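Local structure of leucine-rich repeat protein (Bacteroides thetaiotaomicron, 4ECN) at residues Val128-Val133 and Trp210-Thr215; Tyr85-Tyr90 and Gly103-Asp108; Asp579-Lys584 and Lys601-Gln606; Glu561-Ser566 and Asn583-Leu588; Ala147-Phe152 and Leu261-Glu266. The protein is of unknown function but probably binds other proteins outside the cell through its long leucine-rich repeat region. All coordinates share one frame; numbering follows the deposited sequence.

Along the chain contact 2 comes first, contacts 1 and 5 follow with alternating segments, and contacts 4 and 3 come last. Contacts 2 and 1 lie in the two successive DUF4458 sheets, on strands 83-93 and 99-104 and on strands 130-139 and 202-212; their centres are 14 Å apart and they touch, so together they mark the junction of the two domains. Contact 5, with its centre about 31 Å from that of contact 1, ties the second of these domains to the start of the repeats. Contacts 3 and 4, whose centres are 10 Å apart, share Asn583 and Lys584 inside the repeat array, with centres 60 Å or more from the other three.

Contact 1 of 5, residues Val128-Val133 and Trp210-Thr215; sequences VPHGTV and WLPAGT
His130 and Pro212 run alongside one another in one direction, and so do Thr132 and Trp210 two residues further along the sheet. In the first pair the imidazole turns a face to the proline: Pro212 CA stands 3.9 Å from the centroid of the His130 ring, 16° off its normal, while CG of Pro212 comes to 3.7 Å from His130 NE2. The ring is fixed by its own segment, because ND1 of His130 donates to Val128 O at 2.7 Å with the oxygen close to the ring plane. In the second pair the methyl CG2 of Thr132 sits over the five-membered ring of Trp210, 3.6 Å from its centroid, a CH-pi contact. With chi1 at 53°, this CG2 lies anti to the carbonyl carbon and faces the indole. Leu211 and Val133 turn to the other face of the sheet. Between the pairs, Gly131 and Leu211 form the hydrogen-bonded antiparallel pair, with Gly131 N to Leu211 O at 3.0 Å and the return bond from Leu211 N to Gly131 O at 3.2 Å. Ala213 N adds a bond of 3.0 Å to Pro129 O. Three backbone bonds thus join the segments, and the chemistry around them is mixed: each ring has aliphatic carbon over one face, the histidine is held by Val128 O, and Tyr91 and Pro104 of the preceding DUF4458 domain pack against Trp210 and His130 respectively.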
# COMPACT_ATOMS: atom_id res chain seq x y z
N VAL A 128 -3.98 -24.76 -37.96
CA VAL A 128 -3.58 -23.48 -38.52
C VAL A 128 -2.60 -23.72 -39.67
O VAL A 128 -1.52 -24.26 -39.44
CB VAL A 128 -2.97 -22.52 -37.46
CG1 VAL A 128 -2.82 -21.11 -38.03
CG2 VAL A 128 -3.80 -22.49 -36.17
N PRO A 129 -2.96 -23.32 -40.91
CA PRO A 129 -2.04 -23.52 -42.03
C PRO A 129 -0.80 -22.63 -41.91
O PRO A 129 -0.89 -21.45 -41.55
CB PRO A 129 -2.88 -23.16 -43.25
CG PRO A 129 -3.90 -22.23 -42.74
CD PRO A 129 -4.21 -22.68 -41.36
N HIS A 130 0.37 -23.24 -42.14
CA HIS A 130 1.68 -22.60 -42.08
C HIS A 130 2.40 -22.70 -43.38
O HIS A 130 2.15 -23.62 -44.17
CB HIS A 130 2.53 -23.25 -40.97
CG HIS A 130 2.15 -22.85 -39.58
ND1 HIS A 130 0.95 -23.25 -39.02
CD2 HIS A 130 2.86 -22.16 -38.66
CE1 HIS A 130 0.94 -22.75 -37.79
NE2 HIS A 130 2.08 -22.10 -37.52
N GLY A 131 3.31 -21.76 -43.60
CA GLY A 131 4.24 -21.70 -44.71
C GLY A 131 5.62 -21.54 -44.11
O GLY A 131 5.75 -21.58 -42.87
N THR A 132 6.68 -21.38 -44.94
CA THR A 132 8.04 -21.21 -44.41
C THR A 132 8.66 -19.91 -44.98
O THR A 132 8.18 -19.39 -45.99
CB THR A 132 8.93 -22.44 -44.66
OG1 THR A 132 8.91 -22.78 -46.04
CG2 THR A 132 8.50 -23.64 -43.82
N VAL A 133 9.66 -19.34 -44.27
CA VAL A 133 10.26 -18.04 -44.62
C VAL A 133 11.77 -18.03 -44.39
O VAL A 133 12.27 -18.66 -43.46
CB VAL A 133 9.58 -16.91 -43.78
CG1 VAL A 133 10.46 -15.66 -43.65
CG2 VAL A 133 8.23 -16.53 -44.35
N TRP A 210 8.93 -21.51 -39.57
CA TRP A 210 7.53 -21.82 -39.83
C TRP A 210 6.63 -20.75 -39.27
O TRP A 210 6.51 -20.63 -38.04
CB TRP A 210 7.12 -23.20 -39.25
CG TRP A 210 7.55 -24.38 -40.06
CD1 TRP A 210 6.80 -25.11 -40.93
CD2 TRP A 210 8.85 -24.97 -40.06
NE1 TRP A 210 7.56 -26.10 -41.51
CE2 TRP A 210 8.83 -26.04 -40.99
CE3 TRP A 210 10.06 -24.70 -39.39
CZ2 TRP A 210 9.95 -26.84 -41.25
CZ3 TRP A 210 11.17 -25.48 -39.66
CH2 TRP A 210 11.11 -26.54 -40.57
N LEU A 211 6.00 -19.96 -40.16
CA LEU A 211 5.05 -18.91 -39.79
C LEU A 211 3.64 -19.24 -40.26
O LEU A 211 3.49 -19.76 -41.36
CB LEU A 211 5.45 -17.55 -40.38
CG LEU A 211 6.69 -16.85 -39.86
CD1 LEU A 211 6.92 -15.59 -40.64
CD2 LEU A 211 6.57 -16.50 -38.38
N PRO A 212 2.56 -18.89 -39.52
CA PRO A 212 1.21 -19.11 -40.08
C PRO A 212 1.02 -18.28 -41.36
O PRO A 212 1.61 -17.20 -41.49
CB PRO A 212 0.26 -18.66 -38.96
CG PRO A 212 1.11 -18.51 -37.73
CD PRO A 212 2.51 -18.25 -38.19
N ALA A 213 0.23 -18.78 -42.33
CA ALA A 213 -0.02 -18.03 -43.56
C ALA A 213 -0.68 -16.69 -43.23
O ALA A 213 -1.58 -16.61 -42.39
CB ALA A 213 -0.89 -18.83 -44.51
N GLY A 214 -0.16 -15.64 -43.85
CA GLY A 214 -0.64 -14.28 -43.66
C GLY A 214 0.38 -13.29 -44.15
O GLY A 214 1.40 -13.67 -44.73
N THR A 215 0.12 -12.00 -43.91
CA THR A 215 1.00 -10.92 -44.32
C THR A 215 1.68 -10.38 -43.06
O THR A 215 1.04 -10.21 -42.02
CB THR A 215 0.24 -9.85 -45.11
OG1 THR A 215 -0.32 -10.48 -46.28
CG2 THR A 215 1.12 -8.67 -45.54

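Contact 2 of 5, residues Tyr85-Tyr90 and Gly103-Asp108; sequences YKIVGY and GPAGDD
Tyr90 brings its ring over Gly103 through a first torsion of 62°, which sets CG between the backbone N and the carbonyl carbon, and a chi2 of 88°, which presents the face of the ring to the neighbouring strand. Gly103 CA then lies 3.9 Å from the centroid of the Tyr90 ring and 11° off its normal, almost over the centre. A side chain on Gly103 would run into that ring, so the glycine is what lets the ring cover its backbone. Beneath this CH-pi contact the two residues are a hydrogen-bonded antiparallel pair: Tyr90 N reaches Gly103 O at 3.0 Å, and Gly103 N reaches Tyr90 O at 2.7 Å. With a serine in place of Tyr90, the Gly103 backbone is likely to lose its ring cover and a gap to open against Ile44 and Leu123, which the Tyr90 side chain also touches. Farther along, the strands part. Ala105 turns its CB to the carbonyls of Ile87 and Val88, 4.3 Å from Ile87 CG2. Strand 83-93 then takes a new partner, with Ile87 bonded through its backbone to Asn109 ahead of strand 110-113, while Asp108 forms a salt bridge with Lys121. An aromatic residue folded over a cross-strand glycine is the arrangement known as aromatic rescue of glycine, found here in the beta hairpin of strands 83-93 and 99-104, part of a DUF4458 domain whose family belongs to the transthyretin clan.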
# COMPACT_ATOMS: atom_id res chain seq x y z
N TYR A 85 17.37 -32.86 -28.27
CA TYR A 85 17.13 -32.29 -29.60
C TYR A 85 15.88 -31.42 -29.57
O TYR A 85 14.91 -31.74 -28.87
CB TYR A 85 16.95 -33.40 -30.65
CG TYR A 85 18.17 -34.24 -30.93
CD1 TYR A 85 18.60 -35.21 -30.04
CD2 TYR A 85 18.80 -34.18 -32.17
CE1 TYR A 85 19.70 -36.02 -30.31
CE2 TYR A 85 19.89 -35.00 -32.47
CZ TYR A 85 20.33 -35.93 -31.54
OH TYR A 85 21.41 -36.74 -31.83
N LYS A 86 15.88 -30.34 -30.36
CA LYS A 86 14.72 -29.48 -30.46
C LYS A 86 14.23 -29.52 -31.90
O LYS A 86 15.01 -29.22 -32.80
CB LYS A 86 15.02 -28.04 -30.00
CG LYS A 86 13.77 -27.14 -29.90
CD LYS A 86 14.06 -25.63 -29.84
CE LYS A 86 14.56 -25.04 -31.15
NZ LYS A 86 14.78 -23.58 -31.05
N ILE A 87 12.97 -29.97 -32.11
CA ILE A 87 12.31 -30.01 -33.42
C ILE A 87 11.97 -28.57 -33.81
O ILE A 87 11.39 -27.84 -32.99
CB ILE A 87 11.04 -30.92 -33.43
CG1 ILE A 87 11.29 -32.32 -32.84
CG2 ILE A 87 10.40 -31.01 -34.83
CD1 ILE A 87 9.97 -33.04 -32.38
N VAL A 88 12.37 -28.15 -35.03
CA VAL A 88 12.09 -26.79 -35.52
C VAL A 88 10.75 -26.82 -36.28
O VAL A 88 9.90 -25.94 -36.11
CB VAL A 88 13.24 -26.21 -36.39
CG1 VAL A 88 13.04 -24.72 -36.62
CG2 VAL A 88 14.59 -26.45 -35.73
N GLY A 89 10.59 -27.87 -37.09
CA GLY A 89 9.41 -28.13 -37.89
C GLY A 89 9.59 -29.37 -38.72
O GLY A 89 10.63 -30.03 -38.64
N TYR A 90 8.57 -29.72 -39.52
CA TYR A 90 8.61 -30.91 -40.35
C TYR A 90 7.78 -30.73 -41.62
O TYR A 90 6.85 -29.93 -41.66
CB TYR A 90 8.10 -32.14 -39.57
CG TYR A 90 6.66 -32.07 -39.10
CD1 TYR A 90 5.62 -32.51 -39.92
CD2 TYR A 90 6.35 -31.65 -37.81
CE1 TYR A 90 4.29 -32.46 -39.48
CE2 TYR A 90 5.03 -31.58 -37.37
CZ TYR A 90 4.00 -32.00 -38.21
OH TYR A 90 2.71 -31.95 -37.76
N GLY A 103 4.62 -28.39 -41.38
CA GLY A 103 4.27 -28.55 -39.98
C GLY A 103 5.08 -27.78 -38.96
O GLY A 103 6.32 -27.82 -38.98
N PRO A 104 4.40 -27.10 -38.02
CA PRO A 104 5.14 -26.38 -36.96
C PRO A 104 5.42 -27.31 -35.77
O PRO A 104 4.63 -28.21 -35.47
CB PRO A 104 4.20 -25.24 -36.59
CG PRO A 104 2.81 -25.74 -36.97
CD PRO A 104 2.94 -26.96 -37.84
N ALA A 105 6.55 -27.08 -35.10
CA ALA A 105 7.01 -27.89 -33.97
C ALA A 105 6.06 -27.86 -32.77
O ALA A 105 5.78 -28.91 -32.19
CB ALA A 105 8.38 -27.40 -33.53
N GLY A 106 5.61 -26.67 -32.39
CA GLY A 106 4.73 -26.49 -31.24
C GLY A 106 5.53 -26.18 -29.99
O GLY A 106 6.70 -25.78 -30.08
N ASP A 107 4.89 -26.35 -28.81
CA ASP A 107 5.50 -26.10 -27.49
C ASP A 107 6.07 -27.41 -26.91
O ASP A 107 6.68 -27.41 -25.83
CB ASP A 107 4.48 -25.45 -26.54
CG ASP A 107 3.94 -24.12 -27.05
OD1 ASP A 107 3.12 -24.13 -27.99
OD2 ASP A 107 4.34 -23.07 -26.49
N ASP A 108 5.89 -28.52 -27.64
CA ASP A 108 6.43 -29.86 -27.39
C ASP A 108 7.63 -30.07 -28.35
O ASP A 108 7.79 -31.13 -28.96
CB ASP A 108 5.32 -30.93 -27.58
CG ASP A 108 4.61 -30.91 -28.94
OD1 ASP A 108 3.90 -29.90 -29.24
OD2 ASP A 108 4.73 -31.92 -29.69

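Contact 3 of 5, residues Asp579-Lys584 and Lys601-Gln606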
# COMPACT_ATOMS: atom_id res chain seq x y z
N ASP A 579 6.18 9.49 14.78
CA ASP A 579 5.34 8.34 15.07
C ASP A 579 6.17 7.29 15.81
O ASP A 579 7.09 6.74 15.21
CB ASP A 579 4.74 7.76 13.77
CG ASP A 579 4.38 6.28 13.82
OD1 ASP A 579 3.74 5.86 14.78
OD2 ASP A 579 4.72 5.55 12.86
N CYS A 580 5.85 7.02 17.07
CA CYS A 580 6.48 6.01 17.92
C CYS A 580 5.44 5.11 18.52
O CYS A 580 5.65 4.58 19.61
CB CYS A 580 7.32 6.66 19.00
SG CYS A 580 8.95 7.16 18.44
N VAL A 581 4.34 4.93 17.83
CA VAL A 581 3.28 4.08 18.35
C VAL A 581 3.77 2.64 18.37
O VAL A 581 4.64 2.26 17.59
CB VAL A 581 1.96 4.23 17.57
CG1 VAL A 581 1.60 5.70 17.43
CG2 VAL A 581 2.03 3.56 16.20
N HIS A 582 3.23 1.86 19.31
CA HIS A 582 3.47 0.44 19.49
C HIS A 582 4.96 0.09 19.50
O HIS A 582 5.44 -0.82 18.80
CB HIS A 582 2.73 -0.37 18.42
CG HIS A 582 1.25 -0.25 18.56
ND1 HIS A 582 0.55 0.72 17.88
CD2 HIS A 582 0.40 -0.94 19.34
CE1 HIS A 582 -0.72 0.57 18.24
NE2 HIS A 582 -0.85 -0.41 19.13
N ASN A 583 5.68 0.79 20.37
CA ASN A 583 7.05 0.45 20.69
C ASN A 583 6.97 -0.06 22.10
O ASN A 583 5.90 -0.56 22.49
CB ASN A 583 8.00 1.62 20.47
CG ASN A 583 8.41 1.82 19.02
OD1 ASN A 583 9.55 1.55 18.64
ND2 ASN A 583 7.51 2.29 18.17
N LYS A 584 8.04 0.05 22.87
CA LYS A 584 8.05 -0.37 24.28
C LYS A 584 8.73 0.75 25.08
O LYS A 584 9.41 0.50 26.08
CB LYS A 584 8.75 -1.76 24.45
CG LYS A 584 7.94 -3.00 23.97
CD LYS A 584 8.09 -3.31 22.48
CE LYS A 584 7.22 -4.46 21.99
NZ LYS A 584 7.28 -4.63 20.51
N LYS A 601 2.75 11.32 17.61
CA LYS A 601 1.99 10.13 17.96
C LYS A 601 2.86 9.23 18.83
O LYS A 601 3.78 8.58 18.33
CB LYS A 601 1.51 9.40 16.68
CG LYS A 601 0.57 10.18 15.75
CD LYS A 601 -0.84 10.44 16.33
CE LYS A 601 -1.67 11.18 15.32
NZ LYS A 601 -3.08 11.30 15.74
N LEU A 602 2.62 9.25 20.15
CA LEU A 602 3.40 8.45 21.10
C LEU A 602 2.54 7.34 21.72
O LEU A 602 2.98 6.69 22.66
CB LEU A 602 3.98 9.37 22.20
CG LEU A 602 5.06 10.39 21.77
CD1 LEU A 602 5.27 11.43 22.85
CD2 LEU A 602 6.38 9.73 21.41
N ASP A 603 1.34 7.08 21.14
CA ASP A 603 0.38 6.09 21.64
C ASP A 603 0.96 4.68 21.74
O ASP A 603 1.87 4.32 21.00
CB ASP A 603 -0.85 6.04 20.74
CG ASP A 603 -1.38 7.40 20.37
OD1 ASP A 603 -0.85 8.00 19.42
OD2 ASP A 603 -2.35 7.85 21.02
N TYR A 604 0.41 3.89 22.66
CA TYR A 604 0.77 2.49 22.92
C TYR A 604 2.26 2.32 23.18
O TYR A 604 2.99 1.79 22.35
CB TYR A 604 0.34 1.57 21.77
CG TYR A 604 -1.16 1.44 21.64
CD1 TYR A 604 -1.90 2.32 20.84
CD2 TYR A 604 -1.85 0.43 22.31
CE1 TYR A 604 -3.28 2.20 20.72
CE2 TYR A 604 -3.24 0.31 22.20
CZ TYR A 604 -3.95 1.19 21.40
OH TYR A 604 -5.32 1.06 21.27
N ASN A 605 2.70 2.74 24.38
CA ASN A 605 4.06 2.58 24.90
C ASN A 605 3.97 2.42 26.44
O ASN A 605 2.94 1.97 26.95
CB ASN A 605 4.96 3.75 24.49
CG ASN A 605 5.39 3.73 23.05
OD1 ASN A 605 6.25 2.95 22.64
ND2 ASN A 605 4.92 4.69 22.27
N GLN A 606 5.02 2.79 27.18
CA GLN A 606 5.05 2.69 28.64
C GLN A 606 5.69 3.96 29.23
O GLN A 606 6.54 3.89 30.13
CB GLN A 606 5.81 1.41 29.06
CG GLN A 606 4.95 0.15 28.99
CD GLN A 606 5.68 -0.99 28.35
OE1 GLN A 606 6.78 -1.40 28.77
NE2 GLN A 606 5.04 -1.56 27.32
O HOH W 1 3.66 -1.10 24.88
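Tyr604, His582 and Asn605 give up the most surface to this contact, and they do so in two different ways. The rings of His582 and Tyr604 form an offset stack, centroids 4.2 Å apart and planes at 16°. The overlap is displaced: Tyr604 CB sits over the centre of the imidazole, 3.5 Å from its centroid, while NE2 of His582 lies over the rim of the phenol ring near CG. On backbones in register, nearly equal first torsions, -66° for His582 and -68° for Tyr604, set the two side chains in the same direction. Asn605 works through its amide. Its ND2 donates to Cys580 O and also to Leu602 O, each at 2.8 Å, with both acceptors near the amide plane, so one NH2 group joins the two segments and also bonds back within its own. OD1 accepts a weak bond from Asn583 N at 3.2 Å and a further one from Val585 N. Backbone bonds add to this, with Cys580 N to Lys601 O at 2.9 Å and His582 N to Asp603 O at 3.3 Å. Asn583 repeats the role one coil earlier, bonding Leu560 N and Met555 O, an asparagine ladder as in other leucine-rich repeats. Tyr557 and His628 extend the row of stacked rings. The contact begins where parallel strands 577-579 and 596-601 end, between strand 552-554 and strand 616-617 in the order of the sheet.

Contact 4 of 5, residues Glu561-Ser566 and Asn583-Leu588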
# COMPACT_ATOMS: atom_id res chain seq x y z
N GLU A 561 12.91 0.98 23.41
CA GLU A 561 12.60 1.05 24.84
C GLU A 561 13.02 2.43 25.43
O GLU A 561 12.37 2.94 26.36
CB GLU A 561 13.27 -0.11 25.61
CG GLU A 561 12.67 -1.48 25.31
CD GLU A 561 13.33 -2.71 25.92
OE1 GLU A 561 14.08 -2.58 26.91
OE2 GLU A 561 13.06 -3.82 25.41
N GLU A 562 14.08 3.03 24.85
CA GLU A 562 14.66 4.33 25.24
C GLU A 562 14.89 5.26 24.04
O GLU A 562 15.45 4.83 23.03
CB GLU A 562 16.02 4.12 25.95
CG GLU A 562 15.99 3.36 27.27
CD GLU A 562 17.34 2.87 27.77
OE1 GLU A 562 18.33 3.63 27.73
OE2 GLU A 562 17.39 1.71 28.25
N PHE A 563 14.57 6.56 24.20
CA PHE A 563 14.88 7.57 23.19
C PHE A 563 16.35 7.91 23.21
O PHE A 563 16.93 7.96 24.29
CB PHE A 563 14.06 8.85 23.44
CG PHE A 563 12.75 9.00 22.70
CD1 PHE A 563 11.89 7.91 22.55
CD2 PHE A 563 12.33 10.24 22.25
CE1 PHE A 563 10.68 8.06 21.86
CE2 PHE A 563 11.11 10.38 21.59
CZ PHE A 563 10.30 9.29 21.38
N PRO A 564 16.99 8.19 22.04
CA PRO A 564 18.40 8.62 22.05
C PRO A 564 18.65 9.84 22.93
O PRO A 564 17.71 10.56 23.24
CB PRO A 564 18.65 8.99 20.58
CG PRO A 564 17.67 8.22 19.79
CD PRO A 564 16.45 8.19 20.66
N ALA A 565 19.91 10.07 23.33
CA ALA A 565 20.36 11.22 24.13
C ALA A 565 19.80 12.52 23.56
O ALA A 565 19.80 12.72 22.34
CB ALA A 565 21.87 11.27 24.14
N SER A 566 19.27 13.39 24.45
CA SER A 566 18.66 14.67 24.08
C SER A 566 19.57 15.49 23.14
O SER A 566 19.09 15.97 22.11
CB SER A 566 18.33 15.48 25.31
OG SER A 566 17.82 16.74 24.93
N ASN A 583 5.68 0.79 20.37
CA ASN A 583 7.05 0.45 20.69
C ASN A 583 6.97 -0.06 22.10
O ASN A 583 5.90 -0.56 22.49
CB ASN A 583 8.00 1.62 20.47
CG ASN A 583 8.41 1.82 19.02
OD1 ASN A 583 9.55 1.55 18.64
ND2 ASN A 583 7.51 2.29 18.17
N LYS A 584 8.04 0.05 22.87
CA LYS A 584 8.05 -0.37 24.28
C LYS A 584 8.73 0.75 25.08
O LYS A 584 9.41 0.50 26.08
CB LYS A 584 8.75 -1.76 24.45
CG LYS A 584 7.94 -3.00 23.97
CD LYS A 584 8.09 -3.31 22.48
CE LYS A 584 7.22 -4.46 21.99
NZ LYS A 584 7.28 -4.63 20.51
N VAL A 585 8.52 2.02 24.60
CA VAL A 585 9.19 3.22 25.10
C VAL A 585 8.84 3.43 26.58
O VAL A 585 7.68 3.65 26.92
CB VAL A 585 8.90 4.49 24.26
CG1 VAL A 585 9.59 5.71 24.86
CG2 VAL A 585 9.37 4.30 22.82
N ARG A 586 9.88 3.35 27.44
CA ARG A 586 9.76 3.57 28.89
C ARG A 586 10.48 4.87 29.29
O ARG A 586 10.30 5.33 30.42
CB ARG A 586 10.33 2.36 29.70
CG ARG A 586 11.82 2.07 29.50
CD ARG A 586 12.39 1.01 30.44
NE ARG A 586 13.23 0.05 29.72
CZ ARG A 586 14.52 0.21 29.47
NH1 ARG A 586 15.17 1.27 29.94
NH2 ARG A 586 15.18 -0.70 28.77
N HIS A 587 11.33 5.45 28.39
CA HIS A 587 12.10 6.65 28.68
C HIS A 587 12.22 7.61 27.47
O HIS A 587 12.84 7.27 26.46
CB HIS A 587 13.51 6.25 29.16
CG HIS A 587 14.39 7.43 29.46
ND1 HIS A 587 14.23 8.19 30.61
CD2 HIS A 587 15.40 7.96 28.72
CE1 HIS A 587 15.14 9.15 30.54
NE2 HIS A 587 15.86 9.06 29.42
N LEU A 588 11.72 8.85 27.65
CA LEU A 588 11.80 9.94 26.66
C LEU A 588 12.95 10.90 26.92
O LEU A 588 13.32 11.16 28.07
CB LEU A 588 10.50 10.78 26.63
CG LEU A 588 9.21 10.13 26.18
CD1 LEU A 588 8.08 11.10 26.29
CD2 LEU A 588 9.29 9.64 24.78
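Over one face of the Phe563 ring sits Leu588 CD2, 3.5 Å from the ring centroid and above its centre, while Val585 CG1 approaches obliquely, 3.9 Å from Phe563 CD1. The other flat group, the guanidinium of Arg586, is met at its edge by two carboxylates. Glu561 OE1 takes Arg586 NH2 at 2.9 Å on its anti lone pair, with the two planes 66° apart. Glu562 OE2 lies 2.8 Å from Arg586 NH1, which approaches from above the carboxylate plane, and it has a weaker bond to NH2 as well. A chi1 of 62° and a bend at chi3 curl the arginine back over Glu561 O and carry its end to both acids. Its charge is probably balanced by both glutamates, and Glu562 has a second partner in Lys534 through OE1. Along the backbone, Arg586 N donates to Glu561 O at 2.7 Å and Phe563 N to His587 O at 2.9 Å. Replacing Phe563 with an alanine would probably leave Leu588 CD2 without the ring face it rests on and open a gap beside Val585. The ring also meets Trp537 of helix 530-542 edge-to-face and touches Leu569 of helix 566-569. The two segments lie in the loops after strands 552-554 and 577-579, the first leading into helix 566-569 and the second toward strand 596-601, with salt bridges at one end and apolar packing at the other.

Contact 5 of 5, residues Ala147-Phe152 and Leu261-Glu266; sequences AGEYLF and LKETAE
Leu261 enters the bend of residues 148-152, and CB, CG and one methyl, CD2, find contacts there. CB lies 4.0 Å from Tyr150 O and 4.2 Å from Gly148 CA. CG, placed beside the backbone N by a chi1 of -54°, is again 4.0 Å from Tyr150 O. The branch CD2 goes deepest: it comes to 3.4 Å from the same oxygen, Tyr150 O, and stands 3.8 Å from the centroid of the Tyr150 ring, over one face but displaced toward the rim, in a CH-pi contact. Phe152 CB, 4.2 Å from CD2 of Leu261, borders it on another flank. The side chains of Tyr150 and Leu261 are turned nearly perpendicular. Leu261 also binds through its carbonyl: Glu149 N donates to Leu261 O at 3.1 Å, coming from 59° out of the carbonyl plane. Tyr150 OH is bonded to Glu235 and Thr223, and Glu235 also accepts from the backbone N of Leu261 and Lys262, so one carboxylate from strand 230-238 serves both segments. Nearer the surface, Glu149 OE1 lies 3.1 Å from Glu263 OE2, which would probably be unfavourable if both are charged. The join between the second DUF4458 domain and the start of the leucine-rich repeat region thus combines the apolar seat of Leu261, the Glu149-Leu261 backbone bond and the shared Glu235 carboxylate, while the approach of Glu149 to Glu263 probably adds no attraction.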
# COMPACT_ATOMS: atom_id res chain seq x y z
N ALA A 147 29.60 5.62 -42.78
CA ALA A 147 29.80 4.36 -42.05
C ALA A 147 29.22 4.41 -40.62
O ALA A 147 29.52 5.34 -39.86
CB ALA A 147 31.28 4.01 -41.99
N GLY A 148 28.37 3.43 -40.31
CA GLY A 148 27.64 3.33 -39.05
C GLY A 148 28.43 2.95 -37.81
O GLY A 148 29.67 2.93 -37.84
N GLU A 149 27.69 2.62 -36.71
CA GLU A 149 28.24 2.25 -35.40
C GLU A 149 29.05 0.94 -35.45
O GLU A 149 29.97 0.77 -34.64
CB GLU A 149 27.12 2.14 -34.35
CG GLU A 149 26.63 3.49 -33.86
CD GLU A 149 27.51 4.27 -32.89
OE1 GLU A 149 28.10 3.65 -31.98
OE2 GLU A 149 27.53 5.52 -32.99
N TYR A 150 28.74 0.03 -36.41
CA TYR A 150 29.46 -1.22 -36.62
C TYR A 150 29.40 -1.64 -38.12
O TYR A 150 28.61 -1.06 -38.88
CB TYR A 150 28.92 -2.34 -35.70
CG TYR A 150 27.51 -2.80 -36.02
CD1 TYR A 150 26.40 -2.11 -35.53
CD2 TYR A 150 27.29 -3.97 -36.74
CE1 TYR A 150 25.10 -2.55 -35.81
CE2 TYR A 150 26.00 -4.41 -37.02
CZ TYR A 150 24.91 -3.70 -36.55
OH TYR A 150 23.64 -4.15 -36.84
N LEU A 151 30.24 -2.63 -38.53
CA LEU A 151 30.28 -3.15 -39.91
C LEU A 151 29.18 -4.18 -40.17
O LEU A 151 29.02 -5.10 -39.37
CB LEU A 151 31.65 -3.82 -40.18
CG LEU A 151 32.87 -2.91 -40.22
CD1 LEU A 151 34.13 -3.73 -40.05
CD2 LEU A 151 32.92 -2.08 -41.50
N PHE A 152 28.44 -4.05 -41.32
CA PHE A 152 27.37 -4.99 -41.73
C PHE A 152 27.96 -6.40 -41.79
O PHE A 152 27.44 -7.34 -41.18
CB PHE A 152 26.72 -4.60 -43.07
CG PHE A 152 25.51 -5.41 -43.45
CD1 PHE A 152 25.64 -6.71 -43.93
CD2 PHE A 152 24.23 -4.88 -43.35
CE1 PHE A 152 24.52 -7.47 -44.29
CE2 PHE A 152 23.11 -5.63 -43.71
CZ PHE A 152 23.26 -6.92 -44.18
N LEU A 261 22.52 -0.06 -38.62
CA LEU A 261 23.93 0.15 -38.22
C LEU A 261 24.01 1.44 -37.41
O LEU A 261 24.74 2.37 -37.77
CB LEU A 261 24.89 0.19 -39.42
CG LEU A 261 24.86 -0.98 -40.39
CD1 LEU A 261 25.49 -0.60 -41.72
CD2 LEU A 261 25.51 -2.21 -39.82
N LYS A 262 23.18 1.53 -36.37
CA LYS A 262 23.11 2.71 -35.52
C LYS A 262 23.31 2.34 -34.05
O LYS A 262 23.45 1.16 -33.68
CB LYS A 262 21.76 3.44 -35.70
CG LYS A 262 21.45 3.94 -37.10
CD LYS A 262 20.05 4.54 -37.12
CE LYS A 262 19.58 4.93 -38.51
NZ LYS A 262 18.16 5.37 -38.51
N GLU A 263 23.33 3.36 -33.20
CA GLU A 263 23.43 3.18 -31.77
C GLU A 263 22.04 2.85 -31.27
O GLU A 263 21.07 3.43 -31.78
CB GLU A 263 24.02 4.45 -31.13
CG GLU A 263 24.72 4.23 -29.79
CD GLU A 263 25.72 5.32 -29.45
OE1 GLU A 263 25.28 6.45 -29.13
OE2 GLU A 263 26.94 5.04 -29.51
N THR A 264 21.91 1.88 -30.35
CA THR A 264 20.61 1.49 -29.80
C THR A 264 20.10 2.65 -28.99
O THR A 264 20.86 3.21 -28.18
CB THR A 264 20.75 0.22 -28.98
OG1 THR A 264 21.31 -0.76 -29.83
CG2 THR A 264 19.42 -0.30 -28.43
N ALA A 265 18.86 3.06 -29.25
CA ALA A 265 18.32 4.21 -28.52
C ALA A 265 18.11 3.88 -27.02
O ALA A 265 17.75 2.76 -26.65
CB ALA A 265 17.02 4.67 -29.13
N GLU A 266 18.36 4.89 -26.19
CA GLU A 266 18.27 4.86 -24.74
C GLU A 266 16.91 4.36 -24.27
O GLU A 266 16.87 3.61 -23.29
CB GLU A 266 18.55 6.24 -24.17
CG GLU A 266 20.03 6.60 -24.23
CD GLU A 266 20.88 5.79 -23.27
OE1 GLU A 266 20.78 6.03 -22.04
OE2 GLU A 266 21.65 4.93 -23.74